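Local coordinates for protein M32 carboxypeptidase (Chitinophagaceae bacterium, PDB 7A03) that probably removes amino acids one at a time from the C-terminus of peptides, as a metal-dependent carboxypeptidase of the M32 family, at residues A[347-350]-A[351-354]; A[358-361]-A[362-365]; A[387-390]-A[391-395]. All blocks are in the same frame, centred on the assembly; numbering follows the deposited sequence. Where two conformers were deposited one is given.

Contact 1: residues A[347-350]-A[351-354]; sequences SLIR and TEAD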
ATOM      1  N   SER A 347      -5.941 -18.421  -6.213  1.00 18.83           N
ATOM      2  CA  SER A 347      -6.812 -18.494  -5.049  1.00 21.31           C
ATOM      3  C   SER A 347      -7.853 -17.379  -5.120  1.00 19.48           C
ATOM      4  O   SER A 347      -7.826 -16.523  -6.008  1.00 19.99           O
ATOM      5  CB  SER A 347      -5.990 -18.507  -3.760  1.00 21.54           C
ATOM      6  OG  SER A 347      -5.252 -17.307  -3.617  1.00 23.40           O
ATOM      7  N   LEU A 348      -8.775 -17.395  -4.160  1.00 18.71           N
ATOM      8  CA  LEU A 348      -9.966 -16.553  -4.208  1.00 20.76           C
ATOM      9  C   LEU A 348      -9.791 -15.196  -3.535  1.00 19.71           C
ATOM     10  O   LEU A 348     -10.424 -14.223  -3.963  1.00 18.73           O
ATOM     11  CB  LEU A 348     -11.139 -17.290  -3.554  1.00 24.47           C
ATOM     12  CG  LEU A 348     -11.642 -18.499  -4.349  1.00 23.86           C
ATOM     13  CD1 LEU A 348     -12.427 -19.450  -3.465  1.00 28.73           C
ATOM     14  CD2 LEU A 348     -12.502 -18.027  -5.503  1.00 27.38           C
ATOM     15  N   ILE A 349      -8.950 -15.106  -2.505  1.00 18.48           N
ATOM     16  CA  ILE A 349      -8.872 -13.937  -1.633  1.00 21.22           C
ATOM     17  C   ILE A 349      -7.593 -13.171  -1.934  1.00 20.98           C
ATOM     18  O   ILE A 349      -6.486 -13.703  -1.762  1.00 19.35           O
ATOM     19  CB  ILE A 349      -8.932 -14.332  -0.151  1.00 20.03           C
ATOM     20  CG1 ILE A 349     -10.190 -15.161   0.127  1.00 24.50           C
ATOM     21  CG2 ILE A 349      -8.853 -13.085   0.735  1.00 19.68           C
ATOM     22  CD1 ILE A 349     -11.493 -14.423  -0.171  1.00 25.35           C
ATOM     23  N   ARG A 350      -7.751 -11.905  -2.339  1.00 18.49           N
ATOM     24  CA  ARG A 350      -6.610 -11.062  -2.694  1.00 17.77           C
ATOM     25  C   ARG A 350      -5.602 -10.956  -1.558  1.00 18.21           C
ATOM     26  O   ARG A 350      -4.389 -11.054  -1.786  1.00 18.29           O
ATOM     27  CB  ARG A 350      -7.101  -9.678  -3.117  1.00 16.97           C
ATOM     28  CG  ARG A 350      -5.999  -8.644  -3.359  1.00 13.01           C
ATOM     29  CD  ARG A 350      -6.572  -7.227  -3.560  1.00 18.54           C
ATOM     30  NE  ARG A 350      -7.319  -6.766  -2.385  1.00 14.53           N
ATOM     31  CZ  ARG A 350      -6.748  -6.238  -1.302  1.00 16.11           C
ATOM     32  NH1 ARG A 350      -5.436  -6.087  -1.247  1.00 19.34           N
ATOM     33  NH2 ARG A 350      -7.476  -5.860  -0.256  1.00 21.24           N
ATOM     34  N   THR A 351      -6.076 -10.749  -0.324  1.00 19.18           N
ATOM     35  CA  THR A 351      -5.147 -10.522   0.780  1.00 19.54           C
ATOM     36  C   THR A 351      -4.331 -11.757   1.140  1.00 21.45           C
ATOM     37  O   THR A 351      -3.335 -11.623   1.856  1.00 26.79           O
ATOM     38  CB  THR A 351      -5.875  -9.980   2.017  1.00 19.78           C
ATOM     39  OG1 THR A 351      -6.909 -10.902   2.400  1.00 21.24           O
ATOM     40  CG2 THR A 351      -6.479  -8.604   1.715  1.00 18.31           C
ATOM     41  N   GLU A 352      -4.701 -12.931   0.635  1.00 19.22           N
ATOM     42  CA  GLU A 352      -3.970 -14.171   0.879  1.00 19.93           C
ATOM     43  C   GLU A 352      -3.135 -14.616  -0.316  1.00 19.76           C
ATOM     44  O   GLU A 352      -2.482 -15.662  -0.246  1.00 22.61           O
ATOM     45  CB  GLU A 352      -4.946 -15.292   1.246  1.00 23.29           C
ATOM     46  CG  GLU A 352      -5.634 -15.122   2.595  1.00 30.59           C
ATOM     47  CD  GLU A 352      -6.932 -15.902   2.683  1.00 39.69           C
ATOM     48  OE1 GLU A 352      -7.076 -16.916   1.963  1.00 45.78           O
ATOM     49  OE2 GLU A 352      -7.817 -15.493   3.459  1.00 45.41           O
ATOM     50  N   ALA A 353      -3.150 -13.865  -1.406  1.00 17.56           N
ATOM     51  CA  ALA A 353      -2.544 -14.320  -2.647  1.00 17.32           C
ATOM     52  C   ALA A 353      -1.023 -14.162  -2.637  1.00 18.96           C
ATOM     53  O   ALA A 353      -0.472 -13.221  -2.059  1.00 20.02           O
ATOM     54  CB  ALA A 353      -3.134 -13.535  -3.821  1.00 16.91           C
ATOM     55  N   ASP A 354      -0.349 -15.096  -3.304  1.00 16.78           N
ATOM     56  CA  ASP A 354       1.084 -14.984  -3.516  1.00 14.04           C
ATOM     57  C   ASP A 354       1.394 -13.808  -4.452  1.00 16.26           C
ATOM     58  O   ASP A 354       0.514 -13.257  -5.129  1.00 17.70           O
ATOM     59  CB  ASP A 354       1.596 -16.249  -4.185  1.00 17.52           C
ATOM     60  CG  ASP A 354       0.942 -16.475  -5.529  1.00 18.03           C
ATOM     61  OD1 ASP A 354       1.442 -15.945  -6.549  1.00 17.40           O
ATOM     62  OD2 ASP A 354      -0.097 -17.161  -5.556  1.00 16.29           O
TER
HETATM   63  O   HOH W   1      -2.153 -17.660  -3.449  1.00 22.04           O

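Contact 2: residues A[358-361]-A[362-365]; sequences YHFH and IMIR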
ATOM      1  N   TYR A 358      -1.404 -12.357  -7.124  1.00 15.52           N
ATOM      2  CA  TYR A 358      -1.926 -11.108  -6.564  1.00 14.86           C
ATOM      3  C   TYR A 358      -2.326 -10.124  -7.660  1.00 14.84           C
ATOM      4  O   TYR A 358      -3.380  -9.472  -7.580  1.00 14.05           O
ATOM      5  CB  TYR A 358      -0.860 -10.456  -5.672  1.00 15.39           C
ATOM      6  CG  TYR A 358      -1.370  -9.283  -4.852  1.00 14.48           C
ATOM      7  CD1 TYR A 358      -1.378  -7.990  -5.378  1.00 14.87           C
ATOM      8  CD2 TYR A 358      -1.839  -9.471  -3.562  1.00 15.53           C
ATOM      9  CE1 TYR A 358      -1.856  -6.923  -4.648  1.00 14.62           C
ATOM     10  CE2 TYR A 358      -2.311  -8.411  -2.813  1.00 15.55           C
ATOM     11  CZ  TYR A 358      -2.310  -7.140  -3.359  1.00 15.56           C
ATOM     12  OH  TYR A 358      -2.782  -6.070  -2.627  1.00 18.90           O
ATOM     13  N   HIS A 359      -1.503 -10.019  -8.703  1.00 14.59           N
ATOM     14  CA  HIS A 359      -1.719  -8.982  -9.697  1.00 14.06           C
ATOM     15  C   HIS A 359      -2.912  -9.267 -10.594  1.00 14.37           C
ATOM     16  O   HIS A 359      -3.535  -8.323 -11.091  1.00 16.18           O
ATOM     17  CB  HIS A 359      -0.404  -8.683 -10.410  1.00 15.44           C
ATOM     18  CG  HIS A 359       0.693  -8.406  -9.433  1.00 14.59           C
ATOM     19  ND1 HIS A 359       0.719  -7.256  -8.670  1.00 15.56           N
ATOM     20  CD2 HIS A 359       1.732  -9.165  -9.009  1.00 13.82           C
ATOM     21  CE1 HIS A 359       1.749  -7.305  -7.843  1.00 16.18           C
ATOM     22  NE2 HIS A 359       2.385  -8.449  -8.032  1.00 15.53           N
ATOM     23  N   PHE A 360      -3.320 -10.533 -10.719  1.00 14.58           N
ATOM     24  CA  PHE A 360      -4.589 -10.784 -11.393  1.00 14.87           C
ATOM     25  C   PHE A 360      -5.758 -10.250 -10.574  1.00 15.32           C
ATOM     26  O   PHE A 360      -6.670  -9.618 -11.130  1.00 15.64           O
ATOM     27  CB  PHE A 360      -4.742 -12.260 -11.726  1.00 15.18           C
ATOM     28  CG  PHE A 360      -3.840 -12.706 -12.840  1.00 21.97           C
ATOM     29  CD1 PHE A 360      -2.528 -13.071 -12.580  1.00 19.47           C
ATOM     30  CD2 PHE A 360      -4.281 -12.691 -14.151  1.00 27.28           C
ATOM     31  CE1 PHE A 360      -1.686 -13.455 -13.614  1.00 19.75           C
ATOM     32  CE2 PHE A 360      -3.448 -13.072 -15.178  1.00 26.71           C
ATOM     33  CZ  PHE A 360      -2.155 -13.450 -14.908  1.00 23.95           C
ATOM     34  N   HIS A 361      -5.713 -10.446  -9.250  1.00 14.74           N
ATOM     35  CA  HIS A 361      -6.722  -9.840  -8.382  1.00 14.87           C
ATOM     36  C   HIS A 361      -6.808  -8.343  -8.654  1.00 14.15           C
ATOM     37  O   HIS A 361      -7.899  -7.788  -8.868  1.00 15.93           O
ATOM     38  CB  HIS A 361      -6.374 -10.094  -6.912  1.00 13.94           C
ATOM     39  CG  HIS A 361      -6.430 -11.537  -6.498  1.00 15.07           C
ATOM     40  ND1 HIS A 361      -7.577 -12.140  -6.011  1.00 14.84           N
ATOM     41  CD2 HIS A 361      -5.462 -12.482  -6.450  1.00 15.66           C
ATOM     42  CE1 HIS A 361      -7.316 -13.402  -5.716  1.00 16.50           C
ATOM     43  NE2 HIS A 361      -6.040 -13.635  -5.974  1.00 18.05           N
ATOM     44  N   ILE A 362      -5.646  -7.687  -8.752  1.00 13.98           N
ATOM     45  CA  ILE A 362      -5.694  -6.242  -8.939  1.00 13.88           C
ATOM     46  C   ILE A 362      -6.233  -5.937 -10.319  1.00 15.66           C
ATOM     47  O   ILE A 362      -7.067  -5.032 -10.498  1.00 16.14           O
ATOM     48  CB  ILE A 362      -4.313  -5.608  -8.695  1.00 14.35           C
ATOM     49  CG1 ILE A 362      -3.849  -5.846  -7.258  1.00 14.25           C
ATOM     50  CG2 ILE A 362      -4.332  -4.116  -8.999  1.00 17.29           C
ATOM     51  CD1 ILE A 362      -4.671  -5.102  -6.206  1.00 14.54           C
ATOM     52  N   MET A 363      -5.805  -6.710 -11.316  0.54 14.49           N
ATOM     53  CA  MET A 363      -6.239  -6.438 -12.677  0.54 16.45           C
ATOM     54  C   MET A 363      -7.752  -6.539 -12.779  0.54 15.03           C
ATOM     55  O   MET A 363      -8.401  -5.682 -13.403  0.54 15.19           O
ATOM     56  CB  MET A 363      -5.566  -7.412 -13.634  0.54 16.87           C
ATOM     57  CG  MET A 363      -5.763  -7.073 -15.095  0.54 19.78           C
ATOM     58  SD  MET A 363      -5.038  -8.348 -16.123  0.54 21.32           S
ATOM     59  CE  MET A 363      -6.194  -9.687 -15.847  0.54 22.54           C
ATOM     60  N   ILE A 364      -8.337  -7.534 -12.104  1.00 16.23           N
ATOM     61  CA  ILE A 364      -9.778  -7.715 -12.201  1.00 15.76           C
ATOM     62  C   ILE A 364     -10.480  -6.504 -11.610  1.00 16.69           C
ATOM     63  O   ILE A 364     -11.372  -5.917 -12.242  1.00 18.40           O
ATOM     64  CB  ILE A 364     -10.198  -9.036 -11.536  1.00 15.33           C
ATOM     65  CG1 ILE A 364      -9.736 -10.207 -12.406  1.00 17.18           C
ATOM     66  CG2 ILE A 364     -11.706  -9.053 -11.331  1.00 17.62           C
ATOM     67  CD1 ILE A 364      -9.668 -11.517 -11.669  1.00 17.86           C
ATOM     68  N   ARG A 365      -9.999  -6.038 -10.450  1.00 16.69           N
ATOM     69  CA  ARG A 365     -10.612  -4.866  -9.835  1.00 15.92           C
ATOM     70  C   ARG A 365     -10.439  -3.654 -10.737  1.00 16.35           C
ATOM     71  O   ARG A 365     -11.387  -2.875 -10.948  1.00 18.30           O
ATOM     72  CB  ARG A 365     -10.022  -4.641  -8.438  1.00 15.82           C
ATOM     73  CG  ARG A 365     -10.500  -5.688  -7.416  1.00 16.69           C
ATOM     74  CD  ARG A 365      -9.484  -5.880  -6.287  1.00 14.72           C
ATOM     75  NE  ARG A 365      -9.914  -6.836  -5.262  1.00 15.80           N
ATOM     76  CZ  ARG A 365     -10.001  -8.158  -5.443  1.00 15.94           C
ATOM     77  NH1 ARG A 365      -9.701  -8.700  -6.614  1.00 15.06           N
ATOM     78  NH2 ARG A 365     -10.381  -8.954  -4.449  1.00 17.46           N
TER

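Contact 3: residues A[387-390]-A[391-395]; sequences NDYY and RQYLH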
ATOM      1  N   ASN A 387     -17.271 -13.120 -10.749  1.00 25.06           N
ATOM      2  CA  ASN A 387     -16.982 -14.548 -10.792  1.00 26.19           C
ATOM      3  C   ASN A 387     -16.459 -14.968 -12.157  1.00 22.98           C
ATOM      4  O   ASN A 387     -15.549 -15.802 -12.245  1.00 23.23           O
ATOM      5  CB  ASN A 387     -18.230 -15.348 -10.418  1.00 22.60           C
ATOM      6  CG  ASN A 387     -18.730 -15.036  -9.012  1.00 23.87           C
ATOM      7  OD1 ASN A 387     -18.078 -14.328  -8.237  1.00 23.39           O
ATOM      8  ND2 ASN A 387     -19.899 -15.568  -8.679  1.00 27.22           N
ATOM      9  N   ASP A 388     -17.020 -14.404 -13.238  1.00 19.50           N
ATOM     10  CA  ASP A 388     -16.529 -14.707 -14.578  1.00 22.09           C
ATOM     11  C   ASP A 388     -15.083 -14.264 -14.748  1.00 23.83           C
ATOM     12  O   ASP A 388     -14.265 -15.000 -15.316  1.00 21.87           O
ATOM     13  CB  ASP A 388     -17.417 -14.040 -15.629  1.00 23.05           C
ATOM     14  CG  ASP A 388     -18.780 -14.693 -15.742  1.00 27.50           C
ATOM     15  OD1 ASP A 388     -18.962 -15.820 -15.225  1.00 26.77           O
ATOM     16  OD2 ASP A 388     -19.675 -14.064 -16.348  1.00 26.53           O
ATOM     17  N   TYR A 389     -14.752 -13.060 -14.261  1.00 21.90           N
ATOM     18  CA  TYR A 389     -13.368 -12.588 -14.324  1.00 22.96           C
ATOM     19  C   TYR A 389     -12.439 -13.539 -13.575  1.00 22.13           C
ATOM     20  O   TYR A 389     -11.357 -13.906 -14.067  1.00 19.37           O
ATOM     21  CB  TYR A 389     -13.283 -11.178 -13.720  1.00 23.00           C
ATOM     22  CG  TYR A 389     -13.407 -10.027 -14.711  1.00 24.28           C
ATOM     23  CD1 TYR A 389     -12.362  -9.703 -15.565  1.00 22.46           C
ATOM     24  CD2 TYR A 389     -14.562  -9.258 -14.773  1.00 25.10           C
ATOM     25  CE1 TYR A 389     -12.470  -8.651 -16.464  1.00 25.86           C
ATOM     26  CE2 TYR A 389     -14.679  -8.202 -15.672  1.00 21.57           C
ATOM     27  CZ  TYR A 389     -13.628  -7.909 -16.514  1.00 23.79           C
ATOM     28  OH  TYR A 389     -13.733  -6.864 -17.402  1.00 28.92           O
ATOM     29  N   TYR A 390     -12.848 -13.951 -12.376  1.00 20.62           N
ATOM     30  CA  TYR A 390     -12.008 -14.845 -11.589  1.00 16.80           C
ATOM     31  C   TYR A 390     -11.812 -16.187 -12.285  1.00 20.11           C
ATOM     32  O   TYR A 390     -10.704 -16.739 -12.280  1.00 22.10           O
ATOM     33  CB  TYR A 390     -12.581 -15.027 -10.187  1.00 16.53           C
ATOM     34  CG  TYR A 390     -11.935 -14.087  -9.203  1.00 15.82           C
ATOM     35  CD1 TYR A 390     -12.220 -12.732  -9.225  1.00 20.45           C
ATOM     36  CD2 TYR A 390     -11.014 -14.549  -8.266  1.00 19.62           C
ATOM     37  CE1 TYR A 390     -11.618 -11.848  -8.325  1.00 19.99           C
ATOM     38  CE2 TYR A 390     -10.399 -13.680  -7.367  1.00 17.20           C
ATOM     39  CZ  TYR A 390     -10.719 -12.325  -7.396  1.00 16.17           C
ATOM     40  OH  TYR A 390     -10.115 -11.447  -6.501  1.00 17.78           O
ATOM     41  N   ARG A 391     -12.866 -16.727 -12.892  1.00 20.30           N
ATOM     42  CA  ARG A 391     -12.699 -18.004 -13.571  1.00 23.34           C
ATOM     43  C   ARG A 391     -11.819 -17.855 -14.803  1.00 23.21           C
ATOM     44  O   ARG A 391     -10.957 -18.703 -15.064  1.00 23.89           O
ATOM     45  CB  ARG A 391     -14.053 -18.588 -13.957  1.00 20.62           C
ATOM     46  CG  ARG A 391     -13.937 -19.942 -14.615  1.00 25.10           C
ATOM     47  CD  ARG A 391     -15.228 -20.689 -14.493  1.00 27.98           C
ATOM     48  NE  ARG A 391     -15.111 -22.064 -14.952  1.00 25.86           N
ATOM     49  CZ  ARG A 391     -16.141 -22.895 -15.016  1.00 25.49           C
ATOM     50  NH1 ARG A 391     -17.343 -22.467 -14.650  1.00 26.69           N
ATOM     51  NH2 ARG A 391     -15.979 -24.141 -15.436  1.00 28.29           N
ATOM     52  N   GLN A 392     -12.023 -16.784 -15.571  1.00 20.46           N
ATOM     53  CA  GLN A 392     -11.296 -16.610 -16.824  1.00 22.79           C
ATOM     54  C   GLN A 392      -9.802 -16.456 -16.575  1.00 26.79           C
ATOM     55  O   GLN A 392      -8.981 -17.108 -17.235  1.00 23.43           O
ATOM     56  CB  GLN A 392     -11.846 -15.394 -17.570  1.00 24.37           C
ATOM     57  CG  GLN A 392     -11.061 -15.038 -18.820  1.00 30.92           C
ATOM     58  CD  GLN A 392     -11.606 -13.817 -19.533  1.00 39.20           C
ATOM     59  OE1 GLN A 392     -12.673 -13.303 -19.191  1.00 45.04           O
ATOM     60  NE2 GLN A 392     -10.870 -13.345 -20.531  1.00 40.37           N
ATOM     61  N   TYR A 393      -9.425 -15.605 -15.619  1.00 24.04           N
ATOM     62  CA  TYR A 393      -8.015 -15.261 -15.450  1.00 21.54           C
ATOM     63  C   TYR A 393      -7.288 -16.066 -14.381  1.00 22.99           C
ATOM     64  O   TYR A 393      -6.083 -16.304 -14.524  1.00 26.39           O
ATOM     65  CB  TYR A 393      -7.864 -13.762 -15.167  1.00 21.09           C
ATOM     66  CG  TYR A 393      -8.220 -12.923 -16.377  1.00 23.88           C
ATOM     67  CD1 TYR A 393      -7.438 -12.964 -17.525  1.00 27.65           C
ATOM     68  CD2 TYR A 393      -9.353 -12.116 -16.380  1.00 29.48           C
ATOM     69  CE1 TYR A 393      -7.764 -12.209 -18.644  1.00 25.30           C
ATOM     70  CE2 TYR A 393      -9.685 -11.357 -17.491  1.00 32.98           C
ATOM     71  CZ  TYR A 393      -8.887 -11.413 -18.619  1.00 29.96           C
ATOM     72  OH  TYR A 393      -9.211 -10.663 -19.725  1.00 31.36           O
ATOM     73  N   LEU A 394      -7.964 -16.488 -13.311  1.00 19.91           N
ATOM     74  CA  LEU A 394      -7.308 -17.254 -12.260  1.00 23.93           C
ATOM     75  C   LEU A 394      -7.706 -18.725 -12.229  1.00 25.56           C
ATOM     76  O   LEU A 394      -7.084 -19.500 -11.494  1.00 27.48           O
ATOM     77  CB  LEU A 394      -7.560 -16.606 -10.889  1.00 25.52           C
ATOM     78  CG  LEU A 394      -6.696 -15.371 -10.590  1.00 21.91           C
ATOM     79  CD1 LEU A 394      -7.205 -14.609  -9.371  1.00 22.41           C
ATOM     80  CD2 LEU A 394      -5.243 -15.790 -10.394  1.00 20.30           C
ATOM     81  N   HIS A 395      -8.703 -19.137 -13.018  1.00 23.37           N
ATOM     82  CA  HIS A 395      -9.139 -20.535 -13.063  1.00 27.77           C
ATOM     83  C   HIS A 395      -9.633 -21.025 -11.704  1.00 24.10           C
ATOM     84  O   HIS A 395      -9.383 -22.166 -11.303  1.00 26.97           O
ATOM     85  CB  HIS A 395      -8.060 -21.459 -13.639  1.00 32.05           C
ATOM     86  CG  HIS A 395      -7.476 -20.971 -14.927  1.00 35.75           C
ATOM     87  ND1 HIS A 395      -8.236 -20.765 -16.058  1.00 41.09           N
ATOM     88  CD2 HIS A 395      -6.208 -20.635 -15.259  1.00 40.66           C
ATOM     89  CE1 HIS A 395      -7.460 -20.327 -17.034  1.00 40.44           C
ATOM     90  NE2 HIS A 395      -6.224 -20.239 -16.575  1.00 39.45           N
TER

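Contact 1: residues A[347-350]-A[351-354]
Two successive i to i+3 backbone hydrogen bonds, Glu352 N to Ile349 O at 3.1 Å and Ala353 N to Arg350 O at 3.1 Å, with N-H...O angles of 148° and 167°, wind residues 349-353 into a short 3-10 turn between helices 334-341 and 358-374. On the outside of the turn, Ile349 and Glu352 run alongside each other and point the same way, with Glu352 CD 3.8 Å from Ile349 CB. Ile349 CG2 also meets the hydroxyl of Thr351, the two side chains crossing at a slant, with Thr351 OG1 at 3.4 Å. Arg350 leaves the turn in another direction, extended as far as CD and then bent at chi3 (61°), which sets the guanidinium so that Thr351 CG2 covers one of its faces, 3.5 Å from Arg350 NH2. The charge itself is met by a salt bridge to Asp408, and Tyr422 adds a cation-pi contact. At the mouth of the turn, one water spans the chain, hydrogen-bonded to Ser347 OG at 3.1 Å and accepting from Asp354 N at 3.1 Å. The chemistry is therefore divided: backbone bonds and water shape a partly solvated turn, while the buried arginine it carries turns into the protein, to Asp408.

Contact 2: residues A[358-361]-A[362-365]
Tyr358 leans its ring against Ile362, one turn further along helix 358-374; ring atom CE1 lies 3.5 Å from Ile362 CG1 and the approach is oblique. The Tyr358 ring is placed by a chi1 of -170°, which swings CG opposite the backbone N and sends the ring forward along the helix. This is the first part of an alpha-helix with regular i to i+4 bonding, from Ile362 N to Tyr358 O through Arg365 N to His361 O. Within it, Ile364 N meets Phe360 O at 2.8 Å. The side chain of Ile364 packs over the same oxygen, Ile364 CG1 lying 3.4 Å from Phe360 O. All eight residues are buried: Phe360 faces helix 170-192, and Ile362 and His359 face helix 420-439. Tyr358 also lies near, without touching, an HExxH sequence that in this family would be expected to hold the catalytic metal, although no metal is bound to it here. Arg365 runs beside His361, its guanidinium plane 62° from the imidazole plane, and its NE forms a salt bridge with Asp408. Arg365 NH1 lies 3.6 Å from His361 CB, at the edge of the imidazole and near its plane; Tyr390 OH of helix 382-394 bonds both His361 ND1 and Arg365 NH1. One carbonyl serves two donors of a single residue: His361 O accepts Arg365 N at 3.2 Å and, from the opposite face of its plane, Arg365 NH1 at 3.0 Å, the latter standing 48° above that plane.

Contact 3: residues A[387-390]-A[391-395]
The hydroxyl oxygen of Tyr390, whose ring lies alongside Leu394, is gripped by two groups of helix 358-374, His361 ND1 and Arg365 NH1, both probable hydrogen bonds. The phenol is thereby held at its far end, with the Trp386 ring stacked on it. Along one side of the ring, Leu394 adds an apolar flank; its CD1 meets Tyr390 CE2 obliquely at 3.9 Å. The first torsion of Tyr390, -96°, is well away from a staggered value, a distortion consistent with a ring fixed from several directions.

On another side of the helix, Tyr389 and Tyr393 form a second i to i+4 pair, pointing the same way. Tyr389 CD1 lies 3.7 Å from Tyr393 CE2, and each atom sits at the edge of the other ring, near its plane. Edge therefore meets edge, and the pair is neither an offset nor a T-shaped stack. One face of Tyr393 is instead covered by the amide of Gln392, with CD 3.6 Å above the ring plane and displaced toward its rim. Asp388, on the exposed side, takes its salt bridge from Lys384 of the preceding turn.

The backbone bonding is regular until the last turn. Tyr393 N reaches Tyr389 O at 3.0 Å, and Leu394 N approaches Tyr390 O at 2.9 Å in a less straight bond, with an N-H...O angle of 145°. His395 N then makes a weak bond to Arg391 O. His395 departs from helical geometry with a phi of +61°, the left-handed backbone conformation that commonly marks the C-terminal end of an alpha-helix.

Contact 2 lies wholly in the interior, contact 3 is part buried and part exposed, and contact 1 is mainly at the surface. The turn of 347-354 precedes helix 358-374, which is followed by helix 382-394. The Tyr390 hydroxyl of contact 3 meets His361 and Arg365 of contact 2, joining these consecutive helices. Contacts 1 and 2 meet through Arg350 NH1 and Tyr358 OH, 3.0 Å apart, whereas contact 1 touches contact 3 by packing, with Leu348 O 3.4 Å from Tyr390 CE2. Contacts 2 and 3 both depend on i to i+4 alpha-helical bonding; contact 1 uses the tighter 3-10 pattern and a bridging water. Asp408 forms salt bridges with Arg350 of contact 1 and Arg365 of contact 2.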